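Local coordinates for Di-haem cytochrome c peroxidase family protein (Burkholderia thailandensis E264, PDB 6NX0) that probably acts as a diheme cytochrome c peroxidase, using two covalently bound hemes c to reduce hydrogen peroxide and transfer electrons, at residues G143-Q148 against P330-L335; F155-A160 against L206-E211; F387-D392 against D471-R476. One frame throughout, in Å; residues are numbered along the deposited sequence.

Contact 1: residues G143-Q148 against P330-L335; sequences GPRVPQ and PRNRAL
The guanidinium of Arg-145 and the side-chain amide of Asn-332 lie nearly parallel, their planes 16° apart, with Asn-332 ND2 over one guanidinium face and NH2 of Arg-145 3.6 Å from OD1 of Asn-332. The two groups touch without hydrogen bonding to each other; NE and NH2 of Arg-145 instead donate to the carbonyls of Gly-385 and Val-386. The amide is gripped at both ends. With CG opposite the backbone N (chi1 -179°), Asn-332 carries ND2 across to Pro-144 O, donating at 2.9 Å and tilted 24° from the carbonyl plane; ND2 also donates to the carbonyl of Asn-384, while Asn-332 OD1 accepts from Ala-334 N at 2.9 Å. The bond from Ala-334 N to OD1 makes an Asx turn, set within a type I beta turn from Asn-332 to Leu-335; asparagine suits the place because one end closes its own turn and the other satisfies a partner loop. Two loops meet here, one following helix 138-142 in the family's first cytochrome region and one following strand 324-325 in the second. Next to this polar patch, CD2 of Leu-335 approaches CG2 of Val-146 at 3.6 Å, the side chains crossing at about a right angle, and also touches Pro-144 CB. The small methyl of Ala-334 lets the turn come close, CB lying 3.5 Å from Gly-143 O.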
loop_
_atom_site.group_PDB
_atom_site.type_symbol
_atom_site.label_atom_id
_atom_site.label_comp_id
_atom_site.label_asym_id
_atom_site.label_seq_id
_atom_site.Cartn_x
_atom_site.Cartn_y
_atom_site.Cartn_z
ATOM N N GLY A 143 -19.188 6.134 -7.185
ATOM C CA GLY A 143 -19.003 7.204 -6.238
ATOM C C GLY A 143 -17.536 7.425 -5.912
ATOM O O GLY A 143 -16.786 7.986 -6.705
ATOM N N PRO A 144 -17.098 6.973 -4.734
ATOM C CA PRO A 144 -15.783 7.399 -4.236
ATOM C C PRO A 144 -14.583 6.680 -4.824
ATOM O O PRO A 144 -13.454 7.166 -4.646
ATOM C CB PRO A 144 -15.879 7.123 -2.732
ATOM C CG PRO A 144 -16.905 6.121 -2.590
ATOM C CD PRO A 144 -17.902 6.343 -3.682
ATOM N N ARG A 145 -14.768 5.536 -5.483
ATOM C CA ARG A 145 -13.668 4.783 -6.082
ATOM C C ARG A 145 -12.666 4.285 -5.040
ATOM O O ARG A 145 -11.475 4.136 -5.311
ATOM C CB ARG A 145 -12.966 5.615 -7.161
ATOM C CG ARG A 145 -13.965 6.174 -8.178
ATOM C CD ARG A 145 -13.276 6.869 -9.354
ATOM N NE ARG A 145 -12.425 8.003 -8.968
ATOM C CZ ARG A 145 -12.868 9.245 -8.768
ATOM N NH1 ARG A 145 -14.155 9.538 -8.895
ATOM N NH2 ARG A 145 -12.020 10.211 -8.448
ATOM N N VAL A 146 -13.165 4.023 -3.838
ATOM C CA VAL A 146 -12.446 3.283 -2.808
ATOM C C VAL A 146 -13.417 2.245 -2.265
ATOM O O VAL A 146 -14.624 2.342 -2.522
ATOM C CB VAL A 146 -11.915 4.207 -1.691
ATOM C CG1 VAL A 146 -11.022 5.268 -2.258
ATOM C CG2 VAL A 146 -13.055 4.835 -0.912
ATOM N N PRO A 147 -12.936 1.244 -1.529
ATOM C CA PRO A 147 -13.813 0.124 -1.150
ATOM C C PRO A 147 -15.024 0.560 -0.353
ATOM O O PRO A 147 -14.932 1.380 0.567
ATOM C CB PRO A 147 -12.902 -0.775 -0.316
ATOM C CG PRO A 147 -11.522 -0.515 -0.878
ATOM C CD PRO A 147 -11.519 0.955 -1.226
ATOM N N GLN A 148 -16.153 -0.059 -0.677
ATOM C CA GLN A 148 -17.339 0.002 0.174
ATOM C C GLN A 148 -17.193 -0.940 1.364
ATOM O O GLN A 148 -16.691 -2.063 1.240
ATOM C CB GLN A 148 -18.587 -0.370 -0.627
ATOM C CG GLN A 148 -19.900 -0.217 0.138
ATOM C CD GLN A 148 -21.102 -0.662 -0.666
ATOM O OE1 GLN A 148 -21.054 -0.750 -1.898
ATOM N NE2 GLN A 148 -22.189 -0.953 0.029
ATOM N N PRO A 330 -4.247 14.921 -6.628
ATOM C CA PRO A 330 -5.446 15.760 -6.533
ATOM C C PRO A 330 -6.470 15.220 -5.548
ATOM O O PRO A 330 -6.577 14.014 -5.316
ATOM C CB PRO A 330 -6.007 15.749 -7.957
ATOM C CG PRO A 330 -4.807 15.424 -8.822
ATOM C CD PRO A 330 -4.003 14.467 -8.002
ATOM N N ARG A 331 -7.243 16.150 -4.987
ATOM C CA ARG A 331 -8.333 15.789 -4.093
ATOM C C ARG A 331 -9.373 14.942 -4.816
ATOM O O ARG A 331 -9.784 15.244 -5.945
ATOM C CB ARG A 331 -8.980 17.060 -3.552
ATOM C CG ARG A 331 -10.019 16.839 -2.434
ATOM C CD ARG A 331 -10.402 18.205 -1.912
ATOM N NE ARG A 331 -11.353 18.264 -0.803
ATOM C CZ ARG A 331 -11.018 18.235 0.480
ATOM N NH1 ARG A 331 -9.746 18.049 0.845
ATOM N NH2 ARG A 331 -11.954 18.386 1.418
ATOM N N ASN A 332 -9.819 13.883 -4.147
ATOM C CA ASN A 332 -10.941 13.087 -4.632
ATOM C C ASN A 332 -12.199 13.707 -4.046
ATOM O O ASN A 332 -12.521 13.489 -2.874
ATOM C CB ASN A 332 -10.803 11.624 -4.229
ATOM C CG ASN A 332 -11.954 10.785 -4.743
ATOM O OD1 ASN A 332 -12.983 11.322 -5.137
ATOM N ND2 ASN A 332 -11.789 9.480 -4.751
ATOM N N ARG A 333 -12.893 14.504 -4.857
ATOM C CA ARG A 333 -14.016 15.271 -4.354
ATOM C C ARG A 333 -15.237 14.400 -4.085
ATOM O O ARG A 333 -16.212 14.896 -3.491
ATOM C CB ARG A 333 -14.340 16.397 -5.338
ATOM C CG ARG A 333 -13.187 17.401 -5.481
ATOM C CD ARG A 333 -13.383 18.328 -6.677
ATOM N NE ARG A 333 -13.494 17.533 -7.896
ATOM C CZ ARG A 333 -13.861 17.996 -9.087
ATOM N NH1 ARG A 333 -14.150 19.279 -9.252
ATOM N NH2 ARG A 333 -13.931 17.161 -10.116
ATOM N N ALA A 334 -15.205 13.135 -4.489
ATOM C CA ALA A 334 -16.294 12.205 -4.228
ATOM C C ALA A 334 -16.098 11.393 -2.946
ATOM O O ALA A 334 -16.983 10.601 -2.589
ATOM C CB ALA A 334 -16.482 11.267 -5.423
ATOM N N LEU A 335 -14.979 11.547 -2.239
ATOM C CA LEU A 335 -14.829 10.870 -0.958
ATOM C C LEU A 335 -15.697 11.530 0.110
ATOM O O LEU A 335 -15.663 12.752 0.254
ATOM C CB LEU A 335 -13.381 10.902 -0.484
ATOM C CG LEU A 335 -12.417 9.870 -1.008
ATOM C CD1 LEU A 335 -11.017 10.172 -0.487
ATOM C CD2 LEU A 335 -12.801 8.457 -0.572
#

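Contact 2: residues F155-A160 against L206-E211; sequences FSRRNA and LFDPDE. With HEC (heme c), chain B.
Glu-211 extends its side chain over the rim of the heme, OE2 lying 3.5 Å from the heme meso carbon CHD and taking a hydrogen bond from Ser-156. That bond, Ser-156 OG to Glu-211 OE2, is 2.9 Å long and meets the carboxylate on its anti side, 30° out of plane. Serine suits the place: its short side chain keeps the loop close to the heme, CB 3.7 Å from heme methyl CMD, and its hydroxyl can still donate. Water 1 donates to the same oxygen and to Asp-208 OD2 while accepting from Arg-157 N, so it stitches both segments together. Further out, Arg-157 bends at chi3 (-42°) to bring NH2 to 2.7 Å from OD2 of Asp-208; the salt bridge is close, but its hydrogen bond is weak, with an angle of 127°, and water 1 sits over one guanidinium face. Asp-208 OD1 accepts from Asp-210 N, an Asx turn that shapes the type I turn after helix 203-207. Asp-210 sets CB 3.2 Å from Phe-155 O and gives its polar end to His-154. Arg-158 NH1 reaches heme propionate oxygen O2D at 2.8 Å, with Asp-192 and Asp-345 as further partners. The methyl of Ala-160 lies 3.5 Å from heme C2D, on the other face from Glu-211. Water 2 binds the iron on the Glu-211 face, opposite His-126; the polar network holds that carboxylate beside a water-occupied, probably exchangeable site, consistent with peroxide binding there as in related diheme peroxidases.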
loop_
_atom_site.group_PDB
_atom_site.type_symbol
_atom_site.label_atom_id
_atom_site.label_comp_id
_atom_site.label_asym_id
_atom_site.label_seq_id
_atom_site.Cartn_x
_atom_site.Cartn_y
_atom_site.Cartn_z
ATOM N N PHE A 155 -17.916 3.757 3.228
ATOM C CA PHE A 155 -16.730 3.469 2.423
ATOM C C PHE A 155 -15.468 3.680 3.246
ATOM O O PHE A 155 -15.445 4.459 4.203
ATOM C CB PHE A 155 -16.672 4.370 1.172
ATOM C CG PHE A 155 -17.888 4.257 0.295
ATOM C CD1 PHE A 155 -18.992 5.049 0.526
ATOM C CD2 PHE A 155 -17.929 3.356 -0.752
ATOM C CE1 PHE A 155 -20.110 4.943 -0.268
ATOM C CE2 PHE A 155 -19.046 3.245 -1.552
ATOM C CZ PHE A 155 -20.152 4.033 -1.292
ATOM N N SER A 156 -14.426 2.948 2.864
ATOM C CA SER A 156 -13.087 3.173 3.387
ATOM C C SER A 156 -12.692 4.638 3.239
ATOM O O SER A 156 -13.157 5.335 2.339
ATOM C CB SER A 156 -12.084 2.283 2.630
ATOM O OG SER A 156 -12.320 0.910 2.899
ATOM N N ARG A 157 -11.778 5.095 4.109
ATOM C CA ARG A 157 -11.268 6.464 4.022
ATOM C C ARG A 157 -10.163 6.602 2.980
ATOM O O ARG A 157 -9.864 7.734 2.561
ATOM C CB ARG A 157 -10.747 6.923 5.384
ATOM C CG ARG A 157 -11.874 7.109 6.417
ATOM C CD ARG A 157 -11.360 7.427 7.833
ATOM N NE ARG A 157 -10.199 6.634 8.247
ATOM C CZ ARG A 157 -10.242 5.479 8.916
ATOM N NH1 ARG A 157 -9.112 4.865 9.254
ATOM N NH2 ARG A 157 -11.402 4.928 9.239
ATOM N N ARG A 158 -9.579 5.482 2.554
ATOM C CA ARG A 158 -8.523 5.423 1.567
ATOM C C ARG A 158 -8.794 4.252 0.638
ATOM O O ARG A 158 -9.622 3.389 0.921
ATOM C CB ARG A 158 -7.137 5.251 2.208
ATOM C CG ARG A 158 -6.694 6.433 3.056
ATOM C CD ARG A 158 -5.246 6.298 3.570
ATOM N NE ARG A 158 -4.845 7.470 4.336
ATOM C CZ ARG A 158 -4.238 7.418 5.515
ATOM N NH1 ARG A 158 -3.894 6.242 6.051
ATOM N NH2 ARG A 158 -3.954 8.558 6.143
ATOM N N ASN A 159 -8.045 4.216 -0.459
ATOM C CA ASN A 159 -8.040 3.060 -1.339
ATOM C C ASN A 159 -7.279 1.921 -0.680
ATOM O O ASN A 159 -6.397 2.140 0.163
ATOM C CB ASN A 159 -7.391 3.422 -2.679
ATOM C CG ASN A 159 -7.675 2.408 -3.766
ATOM O OD1 ASN A 159 -8.640 1.643 -3.705
ATOM N ND2 ASN A 159 -6.846 2.432 -4.809
ATOM N N ALA A 160 -7.630 0.693 -1.047
ATOM C CA ALA A 160 -6.912 -0.456 -0.507
ATOM C C ALA A 160 -5.859 -0.946 -1.485
ATOM O O ALA A 160 -6.121 -1.007 -2.702
ATOM C CB ALA A 160 -7.860 -1.613 -0.210
ATOM N N LEU A 206 -11.276 -4.578 11.202
ATOM C CA LEU A 206 -12.257 -5.298 12.011
ATOM C C LEU A 206 -13.198 -4.351 12.752
ATOM O O LEU A 206 -14.385 -4.639 12.874
ATOM C CB LEU A 206 -11.563 -6.226 13.003
ATOM C CG LEU A 206 -10.973 -7.516 12.431
ATOM C CD1 LEU A 206 -10.108 -8.181 13.487
ATOM C CD2 LEU A 206 -12.055 -8.474 11.922
ATOM N N PHE A 207 -12.683 -3.234 13.290
ATOM C CA PHE A 207 -13.490 -2.402 14.183
ATOM C C PHE A 207 -13.869 -1.054 13.592
ATOM O O PHE A 207 -14.607 -0.304 14.238
ATOM C CB PHE A 207 -12.767 -2.249 15.525
ATOM C CG PHE A 207 -12.435 -3.566 16.132
ATOM C CD1 PHE A 207 -13.456 -4.433 16.467
ATOM C CD2 PHE A 207 -11.127 -3.969 16.309
ATOM C CE1 PHE A 207 -13.182 -5.685 17.028
ATOM C CE2 PHE A 207 -10.841 -5.210 16.863
ATOM C CZ PHE A 207 -11.877 -6.067 17.212
ATOM N N ASP A 208 -13.487 -0.784 12.348
ATOM C CA ASP A 208 -13.836 0.470 11.685
ATOM C C ASP A 208 -15.299 0.423 11.268
ATOM O O ASP A 208 -15.689 -0.475 10.514
ATOM C CB ASP A 208 -12.907 0.635 10.486
ATOM C CG ASP A 208 -13.020 1.973 9.777
ATOM O OD1 ASP A 208 -14.043 2.672 9.877
ATOM O OD2 ASP A 208 -12.031 2.290 9.062
ATOM N N PRO A 209 -16.135 1.362 11.703
ATOM C CA PRO A 209 -17.537 1.316 11.272
ATOM C C PRO A 209 -17.714 1.497 9.772
ATOM O O PRO A 209 -18.780 1.136 9.255
ATOM C CB PRO A 209 -18.211 2.460 12.048
ATOM C CG PRO A 209 -17.123 3.217 12.672
ATOM C CD PRO A 209 -15.896 2.384 12.730
ATOM N N ASP A 210 -16.731 2.062 9.074
ATOM C CA ASP A 210 -16.804 2.251 7.627
ATOM C C ASP A 210 -16.267 1.045 6.869
ATOM O O ASP A 210 -16.374 1.005 5.638
ATOM C CB ASP A 210 -16.029 3.508 7.217
ATOM C CG ASP A 210 -16.708 4.807 7.689
ATOM O OD1 ASP A 210 -17.948 4.824 7.777
ATOM O OD2 ASP A 210 -15.985 5.779 7.975
ATOM N N GLU A 211 -15.723 0.050 7.578
ATOM C CA GLU A 211 -15.232 -1.172 6.955
ATOM C C GLU A 211 -16.006 -2.376 7.496
ATOM O O GLU A 211 -17.187 -2.507 7.186
ATOM C CB GLU A 211 -13.713 -1.291 7.138
ATOM C CG GLU A 211 -13.023 -0.058 6.466
ATOM C CD GLU A 211 -11.516 -0.190 6.287
ATOM O OE1 GLU A 211 -10.879 -0.929 7.035
ATOM O OE2 GLU A 211 -10.941 0.461 5.389
HETATM FE FE HEC B . -7.424 -4.280 4.327
HETATM C CHA HEC B . -4.830 -1.996 4.083
HETATM C CHB HEC B . -5.268 -6.573 5.599
HETATM C CHC HEC B . -10.066 -6.162 5.469
HETATM C CHD HEC B . -9.657 -1.912 3.197
HETATM N NA HEC B . -5.423 -4.305 4.669
HETATM C C1A HEC B . -4.535 -3.257 4.535
HETATM C C2A HEC B . -3.223 -3.721 4.890
HETATM C C3A HEC B . -3.333 -5.020 5.203
HETATM C C4A HEC B . -4.726 -5.386 5.165
HETATM C CMA HEC B . -2.232 -5.929 5.738
HETATM C CAA HEC B . -1.950 -2.855 4.899
HETATM C CBA HEC B . -1.194 -3.018 3.593
HETATM C CGA HEC B . -0.020 -2.082 3.461
HETATM O O1A HEC B . 0.746 -2.293 2.475
HETATM O O2A HEC B . 0.062 -1.075 4.230
HETATM N NB HEC B . -7.650 -6.012 5.358
HETATM C C1B HEC B . -6.603 -6.802 5.815
HETATM C C2B HEC B . -7.168 -7.933 6.501
HETATM C C3B HEC B . -8.495 -7.777 6.562
HETATM C C4B HEC B . -8.817 -6.587 5.810
HETATM C CMB HEC B . -6.334 -9.061 7.115
HETATM C CAB HEC B . -9.555 -8.720 7.166
HETATM C CBB HEC B . -9.398 -8.755 8.706
HETATM N NC HEC B . -9.452 -4.084 4.311
HETATM C C1C HEC B . -10.360 -5.015 4.798
HETATM C C2C HEC B . -11.661 -4.635 4.296
HETATM C C3C HEC B . -11.572 -3.479 3.633
HETATM C C4C HEC B . -10.176 -3.094 3.660
HETATM C CMC HEC B . -12.915 -5.516 4.419
HETATM C CAC HEC B . -12.606 -2.885 2.660
HETATM C CBC HEC B . -13.851 -2.373 3.397
HETATM N ND HEC B . -7.256 -2.355 3.705
HETATM C C1D HEC B . -8.330 -1.565 3.250
HETATM C C2D HEC B . -7.831 -0.240 2.988
HETATM C C3D HEC B . -6.383 -0.247 3.321
HETATM C C4D HEC B . -6.084 -1.585 3.752
HETATM C CMD HEC B . -8.669 0.958 2.582
HETATM C CAD HEC B . -5.408 0.944 3.255
HETATM C CBD HEC B . -5.753 1.848 4.416
HETATM C CGD HEC B . -4.665 2.859 4.735
HETATM O O1D HEC B . -3.635 2.871 4.026
HETATM O O2D HEC B . -4.925 3.679 5.660
HETATM O O HOH W 1 -10.721 3.235 6.194
HETATM O O HOH W 2 -7.558 -3.203 6.228
#

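Contact 3: residues F387-D392 against D471-R476; sequences FDTLRD and DGKAAR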
loop_
_atom_site.group_PDB
_atom_site.type_symbol
_atom_site.label_atom_id
_atom_site.label_comp_id
_atom_site.label_asym_id
_atom_site.label_seq_id
_atom_site.Cartn_x
_atom_site.Cartn_y
_atom_site.Cartn_z
ATOM N N PHE A 387 -7.499 8.610 -9.327
ATOM C CA PHE A 387 -7.328 8.304 -10.746
ATOM C C PHE A 387 -7.945 6.953 -11.070
ATOM O O PHE A 387 -7.817 6.010 -10.289
ATOM C CB PHE A 387 -5.852 8.275 -11.132
ATOM C CG PHE A 387 -5.154 9.583 -10.956
ATOM C CD1 PHE A 387 -5.700 10.756 -11.468
ATOM C CD2 PHE A 387 -3.968 9.653 -10.268
ATOM C CE1 PHE A 387 -5.048 11.972 -11.295
ATOM C CE2 PHE A 387 -3.323 10.870 -10.104
ATOM C CZ PHE A 387 -3.867 12.011 -10.616
ATOM N N ASP A 388 -8.609 6.856 -12.229
ATOM C CA ASP A 388 -9.204 5.586 -12.636
ATOM C C ASP A 388 -8.476 4.925 -13.798
ATOM O O ASP A 388 -8.878 3.834 -14.211
ATOM C CB ASP A 388 -10.707 5.733 -12.961
ATOM C CG ASP A 388 -10.999 6.576 -14.182
ATOM O OD1 ASP A 388 -10.084 7.102 -14.822
ATOM O OD2 ASP A 388 -12.205 6.715 -14.514
ATOM N N THR A 389 -7.361 5.492 -14.268
ATOM C CA THR A 389 -6.519 4.811 -15.237
ATOM C C THR A 389 -5.066 4.928 -14.829
ATOM O O THR A 389 -4.646 5.952 -14.286
ATOM C CB THR A 389 -6.639 5.368 -16.656
ATOM O OG1 THR A 389 -6.062 6.670 -16.701
ATOM C CG2 THR A 389 -8.106 5.432 -17.116
ATOM N N LEU A 390 -4.311 3.871 -15.106
ATOM C CA LEU A 390 -2.891 3.863 -14.804
ATOM C C LEU A 390 -2.170 4.968 -15.559
ATOM O O LEU A 390 -1.267 5.615 -15.018
ATOM C CB LEU A 390 -2.298 2.503 -15.146
ATOM C CG LEU A 390 -0.779 2.380 -14.972
ATOM C CD1 LEU A 390 -0.372 2.712 -13.508
ATOM C CD2 LEU A 390 -0.288 1.020 -15.380
ATOM N N ARG A 391 -2.563 5.223 -16.813
ATOM C CA ARG A 391 -1.862 6.254 -17.570
ATOM C C ARG A 391 -2.000 7.622 -16.914
ATOM O O ARG A 391 -1.042 8.405 -16.917
ATOM C CB ARG A 391 -2.341 6.304 -19.019
ATOM C CG ARG A 391 -1.371 7.162 -19.879
ATOM C CD ARG A 391 -1.855 7.437 -21.274
ATOM N NE ARG A 391 -0.794 8.108 -22.039
ATOM C CZ ARG A 391 -0.535 9.413 -21.971
ATOM N NH1 ARG A 391 0.458 9.923 -22.704
ATOM N NH2 ARG A 391 -1.252 10.215 -21.192
ATOM N N ASP A 392 -3.163 7.927 -16.325
ATOM C CA ASP A 392 -3.337 9.213 -15.658
ATOM C C ASP A 392 -2.429 9.319 -14.442
ATOM O O ASP A 392 -1.861 10.384 -14.180
ATOM C CB ASP A 392 -4.801 9.425 -15.242
ATOM C CG ASP A 392 -5.675 9.946 -16.369
ATOM O OD1 ASP A 392 -5.165 10.207 -17.483
ATOM O OD2 ASP A 392 -6.888 10.086 -16.129
ATOM N N ASP A 471 -3.976 2.407 -22.367
ATOM C CA ASP A 471 -4.488 3.643 -21.796
ATOM C C ASP A 471 -5.864 3.478 -21.159
ATOM O O ASP A 471 -6.493 4.476 -20.768
ATOM C CB ASP A 471 -4.545 4.746 -22.848
ATOM C CG ASP A 471 -5.332 4.352 -24.079
ATOM O OD1 ASP A 471 -5.349 3.158 -24.453
ATOM O OD2 ASP A 471 -5.915 5.266 -24.705
ATOM N N GLY A 472 -6.346 2.247 -21.054
ATOM C CA GLY A 472 -7.677 1.971 -20.578
ATOM C C GLY A 472 -7.737 1.649 -19.101
ATOM O O GLY A 472 -6.816 1.934 -18.322
ATOM N N LYS A 473 -8.856 1.047 -18.719
ATOM C CA LYS A 473 -9.190 0.740 -17.336
ATOM C C LYS A 473 -9.170 -0.772 -17.130
ATOM O O LYS A 473 -9.517 -1.550 -18.027
ATOM C CB LYS A 473 -10.576 1.275 -16.983
ATOM C CG LYS A 473 -10.762 2.726 -17.204
ATOM C CD LYS A 473 -12.204 3.125 -16.957
ATOM C CE LYS A 473 -12.359 4.616 -17.122
ATOM N NZ LYS A 473 -13.790 4.987 -17.010
ATOM N N ALA A 474 -8.789 -1.187 -15.929
ATOM C CA ALA A 474 -8.713 -2.608 -15.623
ATOM C C ALA A 474 -10.079 -3.279 -15.759
ATOM O O ALA A 474 -11.126 -2.661 -15.562
ATOM C CB ALA A 474 -8.170 -2.813 -14.204
ATOM N N ALA A 475 -10.052 -4.571 -16.061
ATOM C CA ALA A 475 -11.289 -5.309 -16.279
ATOM C C ALA A 475 -12.117 -5.352 -15.002
ATOM O O ALA A 475 -11.586 -5.469 -13.892
ATOM C CB ALA A 475 -10.983 -6.732 -16.757
ATOM N N ARG A 476 -13.435 -5.298 -15.178
ATOM C CA ARG A 476 -14.421 -5.193 -14.120
ATOM C C ARG A 476 -15.440 -6.308 -14.292
ATOM O O ARG A 476 -15.835 -6.614 -15.422
ATOM C CB ARG A 476 -15.165 -3.846 -14.162
ATOM C CG ARG A 476 -14.283 -2.609 -14.030
ATOM C CD ARG A 476 -15.110 -1.309 -14.004
ATOM N NE ARG A 476 -14.246 -0.123 -13.933
ATOM C CZ ARG A 476 -14.686 1.131 -13.870
ATOM N NH1 ARG A 476 -15.992 1.386 -13.859
ATOM N NH2 ARG A 476 -13.821 2.140 -13.826
HETATM O O HOH W 3 -7.835 0.818 -14.020
HETATM O O HOH W 4 -10.688 1.967 -13.551
HETATM O O HOH W 5 -5.812 7.011 -19.482
HETATM O O HOH W 6 -5.808 1.471 -15.825
HETATM O O HOH W 7 -4.181 3.208 -18.389
#
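The two backbones run nearly antiparallel, the directions of their touching parts 158° apart, with Thr-389 and Lys-473 nearest at 5.3 Å between CA atoms. Waters fill the seam instead of direct backbone bonds. Water 6 links Leu-390 N to Gly-472 O, and water 7 links Arg-391 N to the same carbonyl, so one oxygen indirectly serves two amides of the first helical turn. Thr-389 is the N-cap of helix 390-399: its OG1, held near both backbone N and carbonyl carbon (chi1 69°), accepts from Asp-392 N at 3.2 Å with an angle of 153°. This helix carries Tyr-397, an axial ligand of the second heme's iron. Threonine suits the place because its hydroxyl caps the helix and shares water 5 with Asp-471 O, while its CG2 methyl packs 3.8 Å from CG of Lys-473. The lysine, extended beyond CG, runs on past this methyl until NZ lies 3.4 Å from OD2 of Asp-388, a long salt bridge at the exposed edge, with CE equally near that oxygen. At the other end, the aliphatic part of Arg-391 rests its CD against CB of Asp-471; its guanidinium turns instead to Asp-448 and Asp-444 of helix 444-455.

Along the chain, contact 2 falls between the two halves of contact 1, while contact 3 follows both. Contacts 1 and 2 share the long loop between helix 138-142 and strand 173-175; their centres are 12 Å apart, and Pro-147 O probably accepts a hydrogen bond from Ser-156 N. Contact 1 then joins this heme-lining loop to the second cytochrome region, where Pro-330 packs on Phe-387 of contact 3; the centres of contacts 1 and 3 are 15 Å apart. Contacts 2 and 3 do not touch, their centres being 23 Å apart. Contact 1 therefore bridges the surroundings of the two hemes, with contact 2 beside the first and contact 3 fastening the C-terminal tail near the second.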